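Local coordinates for protein glycerophosphodiester phosphodiesterase (Thermotoga maritima, PDB 1O1Z) that belongs to the glycerophosphodiester phosphodiesterase family and folds as a TIM-type barrel, with a sodium ion bound in the crystal structure, at residues Leu136-Asp140 with Glu141-Gly145; Val164-Val167 with Glu168-Pro172; Val188-Leu191 with Arg192-Lys196. One frame throughout, in Å; residues are numbered along the deposited sequence. Where two conformers were deposited one is given.

Interaction 1 (Leu136-Asp140 with Glu141-Gly145); sequences LDLLD and EKFKG
The ring of F143 takes a methyl of L139 over one face: CD2 of L139 stands 4.2 Å from the centroid of the F143 ring, a CH-pi contact displaced toward the rim. At the ring's edge and in its plane lies the carbonyl O of L138, 3.7 Å from CD1 of F143, while CG of L138 reaches CE1. CD1 of the same leucine touches CD of K142 at 3.7 Å, so this leucine packs against both a ring and an aliphatic chain. F143 holds its CG anti to the carbonyl carbon (chi1 -73°), which turns the ring back toward the preceding turn, one face to L139 and its edge to L138. The last main-chain bonds run from N of E141, K142 and F143 to the carbonyls of D137, L138 and L139; that of F143 measures 2.9 Å to L139 O. On the solvent side one water donates to both D137 OD2 and E141 OE2, carboxylate oxygens that stand 4.4 Å apart, and so probably eases their like charges. Their other oxygens are paired further out, D137 with R166 and E141 with R113. D140 meets R166 and Y150, whereas K144, its chain lying over D140 O, ends on E170. Beyond the ring stand F131, A116 and L120. F143 leaves helical geometry here, closing the helix of a beta-alpha-beta unit between strands 129-133 and 148-151 of the barrel.

Interaction 2 (Val164-Val167 with Glu168-Pro172); sequences VERV and EKERP
Apolar contact across this last helical turn rests on V167 and P172, whose side chains meet at about a right angle. CG1 of V167, set anti to its own N (chi1 172°), approaches CD of P172 at 4.1 Å, and the same proline CD lies 3.5 Å from V167 O. That carbonyl is also where the main-chain bonding ends: N of R171 donates to V167 O over 2.9 Å, less directly in line with the C=O than the three bonds before it. The first of these, from E168 N to V164 O, is nearly straight, with an N-H...O angle of 169°. R171 then takes a positive phi of 50°, and the chain turns away into P172. Among side-chain polar bonds, in one of its two conformers R171 curls back and NH2 donates to K169 O, 2.9 Å away, in the carbonyl plane and on a lone pair, so this bond is probably only partly occupied. The charged groups add a salt bridge between neighbours: NZ of K169 reaches OE2 of E170 at 2.9 Å, from above the carboxylate plane. The other oxygen of E170 binds K144, leaving this carboxylate shared by two lysines. R166 is engaged by D137 and D140, and E168 by K197. Such a helix C-terminus, left through a positive-phi residue followed by proline, here leads helix 160-170 into strand 174-178 within a beta-alpha-beta unit of the barrel.

Interaction 3 (Val188-Leu191 with Arg192-Lys196); sequences VEVL and RSFRK
F194 lies alongside V190, both side chains pointing the same way, and the ring can be followed outward from the helix. Its CB rests 3.5 Å from L191 O. With CG anti to the carbonyl carbon (chi1 -70°), the ring swings back over the preceding turn, and V190 O stands over one face, offset toward the rim and 3.5 Å from CG. CD2 meets CD2 of L191 at 4.0 Å, the leucine methyl lying at the ring edge. Further out, CE2 and CZ both touch CG1 of V190, CE2 at 3.5 Å. The carbonyl beneath the ring has up to two donors: N of F194 supplies the regular helical bond, and in one of two conformers of S193 its OG also donates to V190 O over 2.7 Å. For this the serine hydroxyl sits between its own N and carbonyl carbon (chi1 79°). R192 likewise extends its chain along V188, whose CG1 lies over one face of the guanidinium, 3.6 Å from NE; NE itself forms a salt bridge with E218. R195 forms a salt bridge with D220 and donates to the carbonyl O of R217. Helix 185-196 connects strands 174-178 and 200-204 of the barrel: F194 and V190 face helix 160-170 through V164, F194 also meets V167 there, and L191 and F194 reach down to V177 and L175 of strand 174-178.

In the fold
Interactions 1, 2 and 3 lie on three successive outer helices of the barrel, and 160-170 touches both neighbours. Its two flanks differ in chemistry. Toward interaction 1 the join is largely ionic, made by salt bridges such as that of R166 NH2 with D137 OD1 at 2.7 Å. Toward interaction 3 it is apolar, valines of one helix packing against a phenylalanine and a valine of the next. Interactions 1 and 3 stay about 10 Å apart at their nearest atoms. All three are partly buried: each turns apolar residues inward, F143, P172 and L191 among those reaching the strands, and keeps charged ones near the surface.

Interaction 1 (Leu136-Asp140 with Glu141-Gly145)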
ATOM      1  N   LEU A 136     -13.689  -1.008   1.965  1.00 10.86           N
ATOM      2  CA  LEU A 136     -13.617  -0.923   3.409  1.00  9.44           C
ATOM      3  C   LEU A 136     -14.378  -2.088   4.062  1.00  8.40           C
ATOM      4  O   LEU A 136     -13.948  -2.612   5.086  1.00  8.93           O
ATOM      5  CB  LEU A 136     -14.134   0.430   3.898  1.00 10.02           C
ATOM      6  CG  LEU A 136     -13.470   1.625   3.202  1.00 11.30           C
ATOM      7  CD1 LEU A 136     -13.962   2.876   3.919  1.00 15.89           C
ATOM      8  CD2 LEU A 136     -11.972   1.551   3.190  1.00 12.47           C
ATOM      9  N   ASP A 137     -15.491  -2.498   3.465  1.00  8.10           N
ATOM     10  CA  ASP A 137     -16.258  -3.625   4.006  1.00  8.68           C
ATOM     11  C   ASP A 137     -15.424  -4.897   3.989  1.00  9.81           C
ATOM     12  O   ASP A 137     -15.518  -5.710   4.897  1.00  8.74           O
ATOM     13  CB  ASP A 137     -17.539  -3.887   3.248  1.00  8.99           C
ATOM     14  CG  ASP A 137     -18.566  -2.781   3.354  1.00 15.44           C
ATOM     15  OD1 ASP A 137     -18.414  -1.813   4.144  1.00 15.26           O
ATOM     16  OD2 ASP A 137     -19.616  -2.848   2.662  1.00 14.03           O
ATOM     17  N   LEU A 138     -14.648  -5.112   2.940  1.00  7.06           N
ATOM     18  CA  LEU A 138     -13.809  -6.307   2.843  1.00  7.03           C
ATOM     19  C   LEU A 138     -12.869  -6.387   4.038  1.00  9.14           C
ATOM     20  O   LEU A 138     -12.714  -7.445   4.658  1.00  9.84           O
ATOM     21  CB  LEU A 138     -13.016  -6.299   1.542  1.00  8.59           C
ATOM     22  CG  LEU A 138     -11.906  -7.346   1.430  1.00 10.90           C
ATOM     23  CD1 LEU A 138     -12.510  -8.732   1.434  1.00 11.77           C
ATOM     24  CD2 LEU A 138     -11.077  -7.073   0.187  1.00 14.61           C
ATOM     25  N   LEU A 139     -12.258  -5.254   4.363  1.00  7.47           N
ATOM     26  CA  LEU A 139     -11.298  -5.227   5.478  1.00  7.45           C
ATOM     27  C   LEU A 139     -12.024  -5.536   6.776  1.00  9.10           C
ATOM     28  O   LEU A 139     -11.574  -6.363   7.574  1.00  9.31           O
ATOM     29  CB  LEU A 139     -10.591  -3.875   5.553  1.00  8.61           C
ATOM     30  CG  LEU A 139      -9.728  -3.564   4.322  1.00  8.34           C
ATOM     31  CD1 LEU A 139      -9.238  -2.111   4.377  1.00 10.60           C
ATOM     32  CD2 LEU A 139      -8.572  -4.532   4.195  1.00 10.49           C
ATOM     33  N   ASP A 140     -13.148  -4.869   7.000  1.00  7.98           N
ATOM     34  CA  ASP A 140     -13.889  -5.068   8.251  1.00  7.00           C
ATOM     35  C   ASP A 140     -14.429  -6.487   8.398  1.00  8.47           C
ATOM     36  O   ASP A 140     -14.565  -6.976   9.527  1.00 11.75           O
ATOM     37  CB  ASP A 140     -15.043  -4.105   8.380  1.00  8.26           C
ATOM     38  CG  ASP A 140     -14.625  -2.657   8.480  1.00  7.89           C
ATOM     39  OD1 ASP A 140     -13.500  -2.347   8.904  1.00  9.07           O
ATOM     40  OD2 ASP A 140     -15.463  -1.763   8.231  1.00 12.12           O
ATOM     41  N   GLU A 141     -14.785  -7.131   7.278  1.00  8.27           N
ATOM     42  CA  GLU A 141     -15.345  -8.466   7.313  1.00  8.34           C
ATOM     43  C   GLU A 141     -14.312  -9.575   7.421  1.00 10.37           C
ATOM     44  O   GLU A 141     -14.556 -10.588   8.092  1.00 12.45           O
ATOM     45  CB  GLU A 141     -16.212  -8.680   6.066  1.00  8.65           C
ATOM     46  CG  GLU A 141     -17.450  -7.818   6.051  1.00  9.98           C
ATOM     47  CD  GLU A 141     -18.123  -7.717   4.690  1.00 11.80           C
ATOM     48  OE1 GLU A 141     -17.769  -8.521   3.792  1.00 14.23           O
ATOM     49  OE2 GLU A 141     -19.011  -6.844   4.515  1.00 11.48           O
ATOM     50  N   LYS A 142     -13.189  -9.424   6.737  1.00  9.12           N
ATOM     51  CA  LYS A 142     -12.239 -10.539   6.578  1.00 10.17           C
ATOM     52  C   LYS A 142     -10.889 -10.322   7.221  1.00 11.53           C
ATOM     53  O   LYS A 142     -10.130 -11.294   7.384  1.00 12.86           O
ATOM     54  CB  LYS A 142     -12.030 -10.864   5.094  1.00 12.47           C
ATOM     55  CG  LYS A 142     -13.254 -11.472   4.446  1.00 18.11           C
ATOM     56  CD  LYS A 142     -12.978 -12.006   3.042  1.00 25.63           C
ATOM     57  CE  LYS A 142     -12.282 -13.335   3.054  1.00 33.95           C
ATOM     58  NZ  LYS A 142     -13.256 -14.464   3.193  1.00 30.27           N
ATOM     59  N   PHE A 143     -10.562  -9.086   7.600  1.00  8.89           N
ATOM     60  CA  PHE A 143      -9.201  -8.767   8.074  1.00  9.72           C
ATOM     61  C   PHE A 143      -9.134  -8.440   9.562  1.00 10.36           C
ATOM     62  O   PHE A 143      -8.125  -7.947  10.044  1.00 10.57           O
ATOM     63  CB  PHE A 143      -8.599  -7.676   7.189  1.00  7.56           C
ATOM     64  CG  PHE A 143      -8.208  -8.171   5.814  1.00  8.24           C
ATOM     65  CD1 PHE A 143      -9.164  -8.362   4.829  1.00 10.77           C
ATOM     66  CD2 PHE A 143      -6.892  -8.494   5.527  1.00 12.03           C
ATOM     67  CE1 PHE A 143      -8.807  -8.854   3.591  1.00 10.33           C
ATOM     68  CE2 PHE A 143      -6.534  -8.997   4.280  1.00 14.46           C
ATOM     69  CZ  PHE A 143      -7.487  -9.154   3.302  1.00 12.15           C
ATOM     70  N   LYS A 144     -10.194  -8.734  10.309  1.00  9.85           N
ATOM     71  CA  LYS A 144     -10.094  -8.575  11.745  1.00 11.32           C
ATOM     72  C   LYS A 144      -8.964  -9.434  12.282  1.00 11.64           C
ATOM     73  O   LYS A 144      -8.730 -10.540  11.809  1.00 13.99           O
ATOM     74  CB  LYS A 144     -11.394  -8.903  12.454  1.00 12.59           C
ATOM     75  CG  LYS A 144     -12.572  -7.979  12.157  1.00 13.77           C
ATOM     76  CD  LYS A 144     -12.212  -6.542  12.461  1.00 16.97           C
ATOM     77  CE  LYS A 144     -13.377  -5.609  12.520  1.00 24.32           C
ATOM     78  NZ  LYS A 144     -12.827  -4.283  12.901  1.00 21.62           N
ATOM     79  N   GLY A 145      -8.274  -8.906  13.281  1.00 12.06           N
ATOM     80  CA  GLY A 145      -7.107  -9.591  13.818  1.00 13.86           C
ATOM     81  C   GLY A 145      -5.813  -9.446  13.034  1.00 13.83           C
ATOM     82  O   GLY A 145      -4.814 -10.116  13.320  1.00 14.92           O
TER
HETATM   83  O   HOH W   1     -20.557  -5.682   2.672  1.00 13.96           O

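Interaction 2 (Val164-Val167 with Glu168-Pro172)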
ATOM      1  N   VAL A 164     -16.269   8.798  10.458  1.00 10.55           N
ATOM      2  CA  VAL A 164     -15.857   8.864  11.855  1.00 10.63           C
ATOM      3  C   VAL A 164     -16.488   7.734  12.669  1.00  9.85           C
ATOM      4  O   VAL A 164     -15.825   7.089  13.466  1.00 11.21           O
ATOM      5  CB  VAL A 164     -16.191  10.246  12.456  1.00 11.99           C
ATOM      6  CG1 VAL A 164     -15.982  10.261  13.974  1.00 15.31           C
ATOM      7  CG2 VAL A 164     -15.377  11.342  11.756  1.00 14.28           C
ATOM      8  N   GLU A 165     -17.775   7.460  12.434  1.00 10.27           N
ATOM      9  CA  GLU A 165     -18.483   6.389  13.122  1.00 12.20           C
ATOM     10  C   GLU A 165     -17.819   5.036  12.817  1.00 10.12           C
ATOM     11  O   GLU A 165     -17.609   4.229  13.697  1.00 12.35           O
ATOM     12  CB  GLU A 165     -19.951   6.370  12.698  1.00 16.00           C
ATOM     13  CG  GLU A 165     -20.778   7.538  13.205  1.00 26.16           C
ATOM     14  CD  GLU A 165     -22.171   7.618  12.572  1.00 33.78           C
ATOM     15  OE1 GLU A 165     -22.522   6.746  11.740  1.00 36.94           O
ATOM     16  OE2 GLU A 165     -22.917   8.562  12.913  1.00 40.81           O
ATOM     17  N   ARG A 166     -17.469   4.820  11.549  1.00  9.19           N
ATOM     18  CA  ARG A 166     -16.855   3.568  11.132  1.00  9.73           C
ATOM     19  C   ARG A 166     -15.500   3.343  11.779  1.00 10.28           C
ATOM     20  O   ARG A 166     -15.188   2.272  12.241  1.00 10.23           O
ATOM     21  CB  ARG A 166     -16.690   3.572   9.624  1.00 11.50           C
ATOM     22  CG  ARG A 166     -16.244   2.265   9.070  1.00 12.59           C
ATOM     23  CD  ARG A 166     -16.125   2.313   7.555  1.00 21.10           C
ATOM     24  NE  ARG A 166     -16.141   0.957   7.110  1.00 23.19           N
ATOM     25  CZ  ARG A 166     -16.934   0.425   6.196  1.00 16.36           C
ATOM     26  NH1 ARG A 166     -17.816   1.101   5.436  1.00 18.99           N
ATOM     27  NH2 ARG A 166     -16.805  -0.842   6.022  1.00 14.51           N
ATOM     28  N   VAL A 167     -14.681   4.379  11.784  1.00  9.02           N
ATOM     29  CA  VAL A 167     -13.338   4.279  12.328  1.00  8.26           C
ATOM     30  C   VAL A 167     -13.412   4.004  13.839  1.00  8.53           C
ATOM     31  O   VAL A 167     -12.668   3.174  14.352  1.00 10.75           O
ATOM     32  CB  VAL A 167     -12.523   5.546  12.009  1.00  9.90           C
ATOM     33  CG1 VAL A 167     -11.181   5.542  12.737  1.00 11.50           C
ATOM     34  CG2 VAL A 167     -12.294   5.637  10.529  1.00 10.62           C
ATOM     35  N   GLU A 168     -14.308   4.689  14.542  1.00 10.47           N
ATOM     36  CA  GLU A 168     -14.540   4.417  15.974  1.00 11.30           C
ATOM     37  C   GLU A 168     -14.987   2.987  16.247  1.00 11.75           C
ATOM     38  O   GLU A 168     -14.489   2.309  17.161  1.00 14.03           O
ATOM     39  CB  GLU A 168     -15.583   5.401  16.518  1.00 14.49           C
ATOM     40  CG  GLU A 168     -15.093   6.834  16.614  1.00 28.87           C
ATOM     41  CD  GLU A 168     -14.448   7.166  17.953  1.00 41.39           C
ATOM     42  OE1 GLU A 168     -13.951   8.302  18.105  1.00 49.03           O
ATOM     43  OE2 GLU A 168     -14.445   6.302  18.856  1.00 53.69           O
ATOM     44  N   LYS A 169     -15.902   2.503  15.413  1.00  9.84           N
ATOM     45  CA  LYS A 169     -16.520   1.209  15.609  1.00 10.44           C
ATOM     46  C   LYS A 169     -15.558   0.057  15.299  1.00 11.62           C
ATOM     47  O   LYS A 169     -15.554  -0.962  15.978  1.00 13.16           O
ATOM     48  CB  LYS A 169     -17.796   1.121  14.743  1.00 12.37           C
ATOM     49  CG  LYS A 169     -18.334  -0.240  14.549  1.00 20.14           C
ATOM     50  CD  LYS A 169     -19.680  -0.192  13.846  1.00 28.20           C
ATOM     51  CE  LYS A 169     -20.399  -1.485  14.119  1.00 37.76           C
ATOM     52  NZ  LYS A 169     -19.610  -2.623  13.544  1.00 34.37           N
ATOM     53  N   GLU A 170     -14.765   0.221  14.247  1.00  9.93           N
ATOM     54  CA  GLU A 170     -13.954  -0.862  13.682  1.00 10.83           C
ATOM     55  C   GLU A 170     -12.490  -0.822  14.042  1.00 10.43           C
ATOM     56  O   GLU A 170     -11.813  -1.848  13.973  1.00 12.44           O
ATOM     57  CB  GLU A 170     -14.070  -0.873  12.165  1.00 11.00           C
ATOM     58  CG  GLU A 170     -15.475  -1.108  11.650  1.00 10.62           C
ATOM     59  CD  GLU A 170     -16.085  -2.479  11.950  1.00 13.43           C
ATOM     60  OE1 GLU A 170     -15.367  -3.380  12.436  1.00 20.01           O
ATOM     61  OE2 GLU A 170     -17.309  -2.604  11.738  1.00 17.14           O
ATOM     62  N   ARG A 171     -11.995   0.345  14.450  1.00  9.33           N
ATOM     63  CA  ARG A 171     -10.612   0.510  14.878  1.00 10.22           C
ATOM     64  C   ARG A 171      -9.606  -0.056  13.884  1.00 11.20           C
ATOM     65  O   ARG A 171      -8.827  -0.971  14.209  1.00  9.97           O
ATOM     66  CB  ARG A 171     -10.418  -0.110  16.268  0.50 11.77           C
ATOM     67  CG  ARG A 171     -11.533   0.235  17.283  0.50 11.12           C
ATOM     68  CD  ARG A 171     -12.680  -0.798  17.358  0.50 14.02           C
ATOM     69  NE  ARG A 171     -12.178  -2.145  17.652  0.50 14.53           N
ATOM     70  CZ  ARG A 171     -12.768  -3.283  17.325  0.50 14.96           C
ATOM     71  NH1 ARG A 171     -12.182  -4.425  17.675  0.50 20.82           N
ATOM     72  NH2 ARG A 171     -13.923  -3.319  16.661  0.50  9.68           N
ATOM     73  N   PRO A 172      -9.562   0.503  12.679  1.00 10.37           N
ATOM     74  CA  PRO A 172      -8.467   0.161  11.768  1.00 10.30           C
ATOM     75  C   PRO A 172      -7.147   0.564  12.400  1.00  9.50           C
ATOM     76  O   PRO A 172      -7.046   1.530  13.165  1.00  9.64           O
ATOM     77  CB  PRO A 172      -8.750   1.014  10.524  1.00  8.81           C
ATOM     78  CG  PRO A 172      -9.476   2.199  11.076  1.00  9.71           C
ATOM     79  CD  PRO A 172     -10.385   1.609  12.149  1.00 10.30           C
TER

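Interaction 3 (Val188-Leu191 with Arg192-Lys196)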
ATOM      1  N   VAL A 188      -8.291  18.090   8.504  1.00  9.44           N
ATOM      2  CA  VAL A 188      -7.123  18.080   9.375  1.00  9.43           C
ATOM      3  C   VAL A 188      -7.535  17.791  10.823  1.00  8.77           C
ATOM      4  O   VAL A 188      -6.932  16.948  11.488  1.00  9.41           O
ATOM      5  CB  VAL A 188      -6.368  19.419   9.315  1.00 12.22           C
ATOM      6  CG1 VAL A 188      -5.265  19.484  10.392  1.00 14.30           C
ATOM      7  CG2 VAL A 188      -5.784  19.663   7.929  1.00 15.14           C
ATOM      8  N   GLU A 189      -8.603  18.447  11.275  1.00  7.42           N
ATOM      9  CA  GLU A 189      -9.095  18.248  12.626  1.00  6.96           C
ATOM     10  C   GLU A 189      -9.549  16.812  12.876  1.00  7.15           C
ATOM     11  O   GLU A 189      -9.248  16.212  13.907  1.00  8.94           O
ATOM     12  CB  GLU A 189     -10.258  19.190  12.901  1.00  8.39           C
ATOM     13  CG  GLU A 189     -10.782  19.086  14.321  1.00 10.57           C
ATOM     14  CD  GLU A 189     -11.861  20.086  14.652  1.00 17.88           C
ATOM     15  OE1 GLU A 189     -12.212  20.919  13.791  1.00 17.85           O
ATOM     16  OE2 GLU A 189     -12.348  20.031  15.810  1.00 20.93           O
ATOM     17  N   VAL A 190     -10.294  16.254  11.926  1.00  8.18           N
ATOM     18  CA  VAL A 190     -10.759  14.880  12.023  1.00  7.67           C
ATOM     19  C   VAL A 190      -9.578  13.903  12.110  1.00  8.58           C
ATOM     20  O   VAL A 190      -9.552  13.015  12.941  1.00 10.67           O
ATOM     21  CB  VAL A 190     -11.683  14.542  10.824  1.00 10.52           C
ATOM     22  CG1 VAL A 190     -11.994  13.030  10.769  1.00 12.13           C
ATOM     23  CG2 VAL A 190     -12.966  15.353  10.886  1.00 12.57           C
ATOM     24  N   LEU A 191      -8.582  14.094  11.262  1.00  8.58           N
ATOM     25  CA  LEU A 191      -7.437  13.201  11.262  1.00 10.00           C
ATOM     26  C   LEU A 191      -6.651  13.324  12.564  1.00  9.31           C
ATOM     27  O   LEU A 191      -6.155  12.329  13.092  1.00 10.90           O
ATOM     28  CB  LEU A 191      -6.540  13.477  10.052  1.00 11.89           C
ATOM     29  CG  LEU A 191      -7.238  13.127   8.727  1.00 11.26           C
ATOM     30  CD1 LEU A 191      -6.404  13.650   7.558  1.00 20.04           C
ATOM     31  CD2 LEU A 191      -7.494  11.631   8.619  1.00 15.51           C
ATOM     32  N   ARG A 192      -6.538  14.537  13.096  1.00  8.62           N
ATOM     33  CA  ARG A 192      -5.883  14.708  14.396  1.00 10.34           C
ATOM     34  C   ARG A 192      -6.598  13.926  15.483  1.00 11.54           C
ATOM     35  O   ARG A 192      -5.965  13.376  16.373  1.00 11.28           O
ATOM     36  CB  ARG A 192      -5.804  16.181  14.794  1.00 11.04           C
ATOM     37  CG  ARG A 192      -4.807  16.971  14.020  1.00 13.43           C
ATOM     38  CD  ARG A 192      -4.856  18.434  14.351  1.00 16.36           C
ATOM     39  NE  ARG A 192      -3.810  19.164  13.669  1.00 15.10           N
ATOM     40  CZ  ARG A 192      -3.710  20.479  13.693  1.00 19.13           C
ATOM     41  NH1 ARG A 192      -4.597  21.203  14.380  1.00 19.06           N
ATOM     42  NH2 ARG A 192      -2.717  21.070  13.041  1.00 19.08           N
ATOM     43  N   SER A 193      -7.924  13.906  15.436  1.00 10.53           N
ATOM     44  CA  SER A 193      -8.717  13.188  16.443  1.00 12.19           C
ATOM     45  C   SER A 193      -8.441  11.697  16.359  1.00 13.60           C
ATOM     46  O   SER A 193      -8.299  11.035  17.396  1.00 14.48           O
ATOM     47  CB  SER A 193     -10.234  13.466  16.298  0.65 13.09           C
ATOM     48  OG  SER A 193     -10.848  12.721  15.243  0.65 14.38           O
ATOM     49  N   PHE A 194      -8.334  11.189  15.135  1.00 12.82           N
ATOM     50  CA  PHE A 194      -8.040   9.770  14.915  1.00 13.13           C
ATOM     51  C   PHE A 194      -6.629   9.433  15.485  1.00  9.82           C
ATOM     52  O   PHE A 194      -6.417   8.417  16.145  1.00 12.76           O
ATOM     53  CB  PHE A 194      -8.077   9.449  13.411  1.00 12.76           C
ATOM     54  CG  PHE A 194      -9.470   9.480  12.758  1.00 14.58           C
ATOM     55  CD1 PHE A 194     -10.612   9.212  13.481  1.00 15.91           C
ATOM     56  CD2 PHE A 194      -9.585   9.743  11.399  1.00 19.32           C
ATOM     57  CE1 PHE A 194     -11.885   9.217  12.864  1.00 14.41           C
ATOM     58  CE2 PHE A 194     -10.831   9.735  10.764  1.00 16.18           C
ATOM     59  CZ  PHE A 194     -11.983   9.474  11.506  1.00 18.31           C
ATOM     60  N   ARG A 195      -5.663  10.293  15.201  1.00 10.02           N
ATOM     61  CA  ARG A 195      -4.285  10.057  15.612  1.00 10.05           C
ATOM     62  C   ARG A 195      -4.158  10.065  17.137  1.00 12.88           C
ATOM     63  O   ARG A 195      -3.393   9.276  17.702  1.00 13.29           O
ATOM     64  CB  ARG A 195      -3.397  11.121  15.001  1.00 11.86           C
ATOM     65  CG  ARG A 195      -1.994  10.773  14.898  1.00 18.17           C
ATOM     66  CD  ARG A 195      -1.324  11.593  13.818  1.00 18.23           C
ATOM     67  NE  ARG A 195       0.078  11.312  13.808  1.00 20.06           N
ATOM     68  CZ  ARG A 195       1.022  12.231  13.919  1.00 20.16           C
ATOM     69  NH1 ARG A 195       0.724  13.523  14.084  1.00 17.38           N
ATOM     70  NH2 ARG A 195       2.290  11.855  13.847  1.00 22.69           N
ATOM     71  N   LYS A 196      -4.930  10.928  17.788  1.00 13.32           N
ATOM     72  CA  LYS A 196      -4.937  11.022  19.250  1.00 17.78           C
ATOM     73  C   LYS A 196      -5.397   9.703  19.882  1.00 19.98           C
ATOM     74  O   LYS A 196      -4.949   9.340  20.978  1.00 21.84           O
ATOM     75  CB  LYS A 196      -5.835  12.190  19.696  1.00 19.61           C
ATOM     76  CG  LYS A 196      -5.829  12.468  21.188  1.00 30.35           C
ATOM     77  CD  LYS A 196      -6.635  13.727  21.521  1.00 36.34           C
TER